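Local atomic coordinates of probable 2-oxoglutarate-dependent dioxygenase At5g05600 (Arabidopsis thaliana, PDB entry 6LSV), a protein that oxidises the stress hormone jasmonate to 12-hydroxyjasmonate, consuming 2-oxoglutarate and molecular oxygen at a single iron centre. Residues Leu187-Glu191 with Asp192-Glu196; Gly177-Met180 with Arg181-Thr185; Pro6-Val10 with Gln11-Glu15. One frame throughout, in Å; residues are numbered along the deposited sequence.

Contact 1 of 3, residues Leu187-Glu191 with Asp192-Glu196; sequences LGLKE and DKFQE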
# COMPACT_ATOMS: atom_id res chain seq x y z
N LEU A 187 12.20 -10.03 -16.30
CA LEU A 187 12.58 -11.36 -15.85
C LEU A 187 12.81 -12.32 -17.01
O LEU A 187 12.92 -13.53 -16.78
CB LEU A 187 11.52 -11.93 -14.90
CG LEU A 187 11.39 -11.27 -13.52
CD1 LEU A 187 10.29 -11.91 -12.70
CD2 LEU A 187 12.72 -11.31 -12.78
N GLY A 188 12.87 -11.81 -18.24
CA GLY A 188 13.05 -12.67 -19.39
C GLY A 188 11.85 -13.54 -19.72
O GLY A 188 12.01 -14.58 -20.36
N LEU A 189 10.66 -13.14 -19.29
CA LEU A 189 9.44 -13.89 -19.53
C LEU A 189 8.63 -13.25 -20.65
O LEU A 189 8.86 -12.10 -21.03
CB LEU A 189 8.59 -13.98 -18.27
CG LEU A 189 9.26 -14.37 -16.95
CD1 LEU A 189 8.40 -13.95 -15.77
CD2 LEU A 189 9.51 -15.87 -16.91
N LYS A 190 7.67 -14.02 -21.17
CA LYS A 190 6.64 -13.45 -22.04
C LYS A 190 6.06 -12.21 -21.38
O LYS A 190 5.76 -12.21 -20.18
CB LYS A 190 5.53 -14.47 -22.30
CG LYS A 190 5.95 -15.65 -23.15
CD LYS A 190 4.90 -16.75 -23.12
CE LYS A 190 3.57 -16.24 -23.66
NZ LYS A 190 2.47 -16.51 -22.70
N GLU A 191 5.91 -11.14 -22.16
CA GLU A 191 5.58 -9.85 -21.57
C GLU A 191 4.25 -9.88 -20.82
O GLU A 191 3.99 -8.97 -20.02
CB GLU A 191 5.55 -8.77 -22.65
CG GLU A 191 4.37 -8.84 -23.59
CD GLU A 191 4.16 -7.54 -24.34
OE1 GLU A 191 3.00 -7.06 -24.41
OE2 GLU A 191 5.15 -6.99 -24.87
N ASP A 192 3.42 -10.90 -21.03
CA ASP A 192 2.14 -11.02 -20.34
C ASP A 192 2.14 -12.17 -19.33
O ASP A 192 1.07 -12.63 -18.94
CB ASP A 192 1.00 -11.19 -21.34
CG ASP A 192 0.98 -12.57 -21.98
OD1 ASP A 192 2.06 -13.16 -22.18
OD2 ASP A 192 -0.12 -13.05 -22.30
N LYS A 193 3.32 -12.62 -18.89
CA LYS A 193 3.39 -13.75 -17.97
C LYS A 193 2.81 -13.40 -16.60
O LYS A 193 2.09 -14.21 -16.01
CB LYS A 193 4.84 -14.23 -17.85
CG LYS A 193 5.04 -15.45 -16.96
CD LYS A 193 4.11 -16.60 -17.33
CE LYS A 193 4.39 -17.14 -18.73
NZ LYS A 193 3.49 -18.28 -19.10
N PHE A 194 3.12 -12.21 -16.08
CA PHE A 194 2.56 -11.81 -14.79
C PHE A 194 1.04 -11.66 -14.87
O PHE A 194 0.31 -12.16 -14.02
CB PHE A 194 3.19 -10.50 -14.32
CG PHE A 194 4.48 -10.67 -13.58
CD1 PHE A 194 5.24 -11.82 -13.74
CD2 PHE A 194 4.94 -9.68 -12.73
CE1 PHE A 194 6.43 -11.98 -13.06
CE2 PHE A 194 6.14 -9.83 -12.05
CZ PHE A 194 6.88 -10.99 -12.22
N GLN A 195 0.56 -10.95 -15.90
CA GLN A 195 -0.88 -10.82 -16.09
C GLN A 195 -1.55 -12.18 -16.16
O GLN A 195 -2.68 -12.34 -15.68
CB GLN A 195 -1.17 -10.02 -17.37
CG GLN A 195 -2.57 -9.43 -17.39
CD GLN A 195 -2.71 -8.31 -16.40
OE1 GLN A 195 -1.90 -7.38 -16.38
NE2 GLN A 195 -3.74 -8.38 -15.56
N GLU A 196 -0.87 -13.16 -16.74
CA GLU A 196 -1.37 -14.53 -16.75
C GLU A 196 -1.46 -15.09 -15.34
O GLU A 196 -2.51 -15.59 -14.92
CB GLU A 196 -0.45 -15.39 -17.62
CG GLU A 196 -1.12 -16.50 -18.40
CD GLU A 196 -0.12 -17.28 -19.22
OE1 GLU A 196 0.44 -18.27 -18.70
OE2 GLU A 196 0.13 -16.90 -20.39
O HOH W 1 1.99 -8.72 -17.43
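Two leucines bring CD1 obliquely to the far end of the Phe194 ring: Leu187 CD1 lies 3.6 Å from Phe194 CZ, and Leu189 CD1 lies 3.9 Å from Phe194 CE1. Both leucines cross the phenylalanine side chain at about a right angle, while Met180 and Leu183 of helix 161-186 and Leu312 of a loop also pack against it. The contact spans the loop between two successive helices, 161-186 and 193-197. A Schellman motif with Gly188 at C-prime, positive in phi, ends the first, and a type I turn from Lys190 to Lys193 starts the second. The turn is closed by Lys193 N, 2.8 Å from Lys190 O, with the donor standing well above the carbonyl plane.

The other flat group is the Glu196 carboxylate, which takes one lysine on each oxygen. Lys193 NZ meets Glu196 OE1 at 3.1 Å from above the carboxylate plane, its chain folded back by bends at chi2 (52°) and chi3 (64°). Lys190 NZ pairs with the second oxygen, Glu196 OE2, at 3.3 Å. Lys190 also runs alongside Asp192 and makes a weak, 3.4 Å salt bridge from NZ to Asp192 OD1, which completes a four-residue ionic network on the protein surface. The two ammonium groups are neighbours, and the acidic groups probably offset their like charges. Asp192 sits at the N-cap, yet its carboxylate makes no capping bond and serves the network instead. A water bridges the backbone where the turn enters the helix, donating to Glu191 O at 3.3 Å and accepting from Gln195 N at 3.1 Å.

Contact 2 of 3, residues Gly177-Met180 with Arg181-Thr185; sequences GRIM and RVLST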
# COMPACT_ATOMS: atom_id res chain seq x y z
N GLY A 177 -1.54 -2.72 -15.62
CA GLY A 177 -1.36 -3.70 -16.68
C GLY A 177 -0.12 -3.44 -17.51
O GLY A 177 0.60 -4.37 -17.88
N ARG A 178 0.16 -2.17 -17.80
CA ARG A 178 1.37 -1.82 -18.53
C ARG A 178 2.62 -2.07 -17.68
O ARG A 178 3.64 -2.54 -18.19
CB ARG A 178 1.31 -0.35 -18.97
CG ARG A 178 0.44 -0.14 -20.22
CD ARG A 178 -0.58 0.97 -20.04
NE ARG A 178 -1.28 1.27 -21.29
CZ ARG A 178 -2.34 0.60 -21.74
NH1 ARG A 178 -2.84 -0.42 -21.04
NH2 ARG A 178 -2.90 0.94 -22.89
N ILE A 179 2.55 -1.75 -16.38
CA ILE A 179 3.69 -1.99 -15.50
C ILE A 179 3.95 -3.49 -15.35
O ILE A 179 5.10 -3.93 -15.26
CB ILE A 179 3.44 -1.33 -14.13
CG1 ILE A 179 3.44 0.19 -14.26
CG2 ILE A 179 4.48 -1.78 -13.11
CD1 ILE A 179 3.16 0.91 -12.95
N MET A 180 2.88 -4.29 -15.33
CA MET A 180 3.05 -5.74 -15.27
C MET A 180 3.85 -6.26 -16.45
O MET A 180 4.61 -7.23 -16.31
CB MET A 180 1.68 -6.42 -15.22
CG MET A 180 0.91 -6.16 -13.93
SD MET A 180 1.39 -7.27 -12.61
CE MET A 180 0.37 -8.68 -13.03
N ARG A 181 3.69 -5.63 -17.62
CA ARG A 181 4.41 -6.09 -18.81
C ARG A 181 5.90 -5.79 -18.70
O ARG A 181 6.73 -6.58 -19.18
CB ARG A 181 3.82 -5.44 -20.06
CG ARG A 181 2.36 -5.78 -20.29
CD ARG A 181 1.99 -5.70 -21.76
NE ARG A 181 2.25 -4.38 -22.32
CZ ARG A 181 1.37 -3.39 -22.34
NH1 ARG A 181 0.16 -3.56 -21.82
NH2 ARG A 181 1.69 -2.22 -22.87
N VAL A 182 6.27 -4.67 -18.08
CA VAL A 182 7.68 -4.38 -17.88
C VAL A 182 8.27 -5.31 -16.82
O VAL A 182 9.40 -5.81 -16.97
CB VAL A 182 7.87 -2.89 -17.51
CG1 VAL A 182 9.33 -2.61 -17.17
CG2 VAL A 182 7.40 -2.00 -18.65
N LEU A 183 7.53 -5.56 -15.74
CA LEU A 183 8.02 -6.46 -14.70
C LEU A 183 8.26 -7.86 -15.24
O LEU A 183 9.28 -8.49 -14.92
CB LEU A 183 7.02 -6.51 -13.54
CG LEU A 183 6.85 -5.23 -12.72
CD1 LEU A 183 5.89 -5.46 -11.56
CD2 LEU A 183 8.19 -4.73 -12.21
N SER A 184 7.34 -8.36 -16.07
CA SER A 184 7.49 -9.68 -16.68
C SER A 184 8.71 -9.72 -17.60
O SER A 184 9.54 -10.63 -17.51
CB SER A 184 6.24 -10.05 -17.48
OG SER A 184 5.09 -10.12 -16.67
N THR A 185 8.79 -8.77 -18.54
CA THR A 185 9.86 -8.76 -19.52
C THR A 185 11.22 -8.70 -18.84
O THR A 185 12.16 -9.41 -19.23
CB THR A 185 9.67 -7.58 -20.45
OG1 THR A 185 8.56 -7.84 -21.32
CG2 THR A 185 10.91 -7.33 -21.28
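The last turns of helix 161-186, the long helix that packs on the main sheet of this dioxygenase, carry the contact. Ile179 and Leu183, one turn apart, face strand 263-267, where they meet Val265 and Ile267; between themselves Ile179 CG2 and Leu183 CG are 4.2 Å apart. Leu183 N donates to Ile179 O at 3.0 Å, nearly in line with the carbonyl.

On the outer side Arg178 and Arg181 run side by side and point the same way. A bend at chi3 (-58°) folds the Arg181 guanidinium back over its neighbour: Arg178 CA lies over one face of the Arg181 guanidinium, displaced toward its rim, and Arg181 NH2 comes to 3.6 Å from Arg178 CG. The two guanidinium planes are turned 65° apart.

Ser184 is tied back to the preceding turn by two bonds: its OG and its N each lie 3.0 Å from Met180 O, approaching from opposite faces of the carbonyl plane. Thr185 repeats the pattern on Arg181 O through OG1 and N. Ser184 OG donates to Met180 O and accepts from Phe194 N of the next helix, so this buried hydroxyl joins the end of one helix to the beginning of the next.

Contact 3 of 3, residues Pro6-Val10 with Gln11-Glu15; sequences PIVRV and QSLAE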
# COMPACT_ATOMS: atom_id res chain seq x y z
N PRO A 6 -13.10 -1.00 21.67
CA PRO A 6 -13.67 0.06 20.82
C PRO A 6 -12.58 0.85 20.11
O PRO A 6 -11.46 0.99 20.60
CB PRO A 6 -14.44 0.94 21.82
CG PRO A 6 -13.89 0.61 23.15
CD PRO A 6 -13.44 -0.81 23.09
N ILE A 7 -12.93 1.37 18.94
CA ILE A 7 -11.98 2.05 18.07
C ILE A 7 -11.89 3.52 18.48
O ILE A 7 -12.91 4.20 18.63
CB ILE A 7 -12.38 1.92 16.59
CG1 ILE A 7 -11.73 0.69 15.95
CG2 ILE A 7 -11.91 3.12 15.82
CD1 ILE A 7 -11.95 -0.58 16.70
N VAL A 8 -10.67 4.01 18.65
CA VAL A 8 -10.41 5.43 18.84
C VAL A 8 -9.95 6.00 17.51
O VAL A 8 -8.97 5.52 16.92
CB VAL A 8 -9.35 5.66 19.93
CG1 VAL A 8 -8.87 7.10 19.89
CG2 VAL A 8 -9.92 5.33 21.29
N ARG A 9 -10.65 7.02 17.02
CA ARG A 9 -10.26 7.67 15.77
C ARG A 9 -9.12 8.64 16.04
O ARG A 9 -9.28 9.59 16.81
CB ARG A 9 -11.45 8.39 15.14
CG ARG A 9 -12.67 7.50 14.95
CD ARG A 9 -12.35 6.29 14.08
NE ARG A 9 -13.52 5.44 13.90
CZ ARG A 9 -13.53 4.32 13.19
NH1 ARG A 9 -12.43 3.90 12.59
NH2 ARG A 9 -14.65 3.61 13.08
N VAL A 10 -7.97 8.40 15.41
CA VAL A 10 -6.78 9.21 15.66
C VAL A 10 -7.07 10.68 15.42
O VAL A 10 -6.49 11.56 16.07
CB VAL A 10 -5.61 8.71 14.80
CG1 VAL A 10 -4.32 9.39 15.20
CG2 VAL A 10 -5.47 7.20 14.94
N GLN A 11 -7.99 10.99 14.50
CA GLN A 11 -8.39 12.38 14.29
C GLN A 11 -8.99 12.98 15.56
O GLN A 11 -8.78 14.17 15.85
CB GLN A 11 -9.39 12.47 13.14
CG GLN A 11 -9.70 13.89 12.73
CD GLN A 11 -10.91 13.99 11.83
OE1 GLN A 11 -11.51 12.98 11.46
NE2 GLN A 11 -11.27 15.21 11.46
N SER A 12 -9.72 12.18 16.34
CA SER A 12 -10.30 12.68 17.58
C SER A 12 -9.22 13.08 18.57
O SER A 12 -9.36 14.06 19.29
CB SER A 12 -11.21 11.62 18.21
OG SER A 12 -12.22 11.20 17.31
N LEU A 13 -8.12 12.31 18.61
CA LEU A 13 -7.02 12.65 19.50
C LEU A 13 -6.34 13.94 19.07
O LEU A 13 -6.07 14.82 19.90
CB LEU A 13 -6.03 11.48 19.56
CG LEU A 13 -6.65 10.10 19.75
CD1 LEU A 13 -5.64 8.99 19.50
CD2 LEU A 13 -7.24 9.98 21.15
N ALA A 14 -6.06 14.07 17.78
CA ALA A 14 -5.40 15.29 17.29
C ALA A 14 -6.30 16.51 17.43
O ALA A 14 -5.80 17.63 17.53
CB ALA A 14 -4.98 15.11 15.84
N GLU A 15 -7.62 16.31 17.44
CA GLU A 15 -8.54 17.44 17.56
C GLU A 15 -8.71 17.88 19.00
O GLU A 15 -8.99 19.06 19.26
CB GLU A 15 -9.89 17.09 16.92
CG GLU A 15 -9.92 17.40 15.44
CD GLU A 15 -11.12 16.82 14.75
OE1 GLU A 15 -12.00 16.27 15.44
OE2 GLU A 15 -11.19 16.92 13.50
O HOH W 2 -12.29 8.21 18.43
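Leu13 reaches back from helix 10-15 to Val8 in the loop before it, across the helix's N-terminal cap, where Arg9 is the N-cap residue. From the base outward, Leu13 CB lies 3.5 Å from Val10 O, and CG approaches Val8 CG1 at 3.7 Å. The chain then forks round that same methyl: Leu13 CD2 touches Val8 CG1 at 3.5 Å, and Leu13 CD1 meets it too while passing near Val10 CA. The two side chains cross at about a right angle. Val8 CG1 lies opposite its own backbone N (chi1 167°), which turns this methyl to the leucine.

The Arg9 carbonyl O receives Ser12 N at 2.7 Å, from above the carbonyl plane, and more weakly Leu13 N. Its side chain leads away from the helix to a salt bridge with Glu109. Asp137 takes both Val10 N and Gln11 N with its two carboxylate oxygens. Gln11 is extended beyond CG; its OE1 accepts from Lys108 NZ, and its NE2 donates to Met103 O and, weakly, to Glu15 OE2. The next i to i+4 bond, Ala14 N to Val10 O, is 3.1 Å long and fairly straight at 166°.

Overall arrangement
Contacts 1 and 2 form one corner of the molecule, with centres 7 Å apart and consecutive along the chain: the end of helix 161-186 is followed by the short loop that leads into helix 193-197. Glu191 CB packs 3.4 Å from Thr185 OG1, and Lys190 O lies 3.5 Å from Ser184 CB. Contact 3 is on the opposite side of the chain's centre, its centre about 45 Å from that of contact 1 and 40 Å from that of contact 2. It is nearer the ligands: the Val10 side chain is about 8 Å from that of Tyr212, which binds 2-oxoglutarate, and the Arg9 side chain about 11 Å from bound jasmonic acid. Contacts 1 and 2 lie away from these sites.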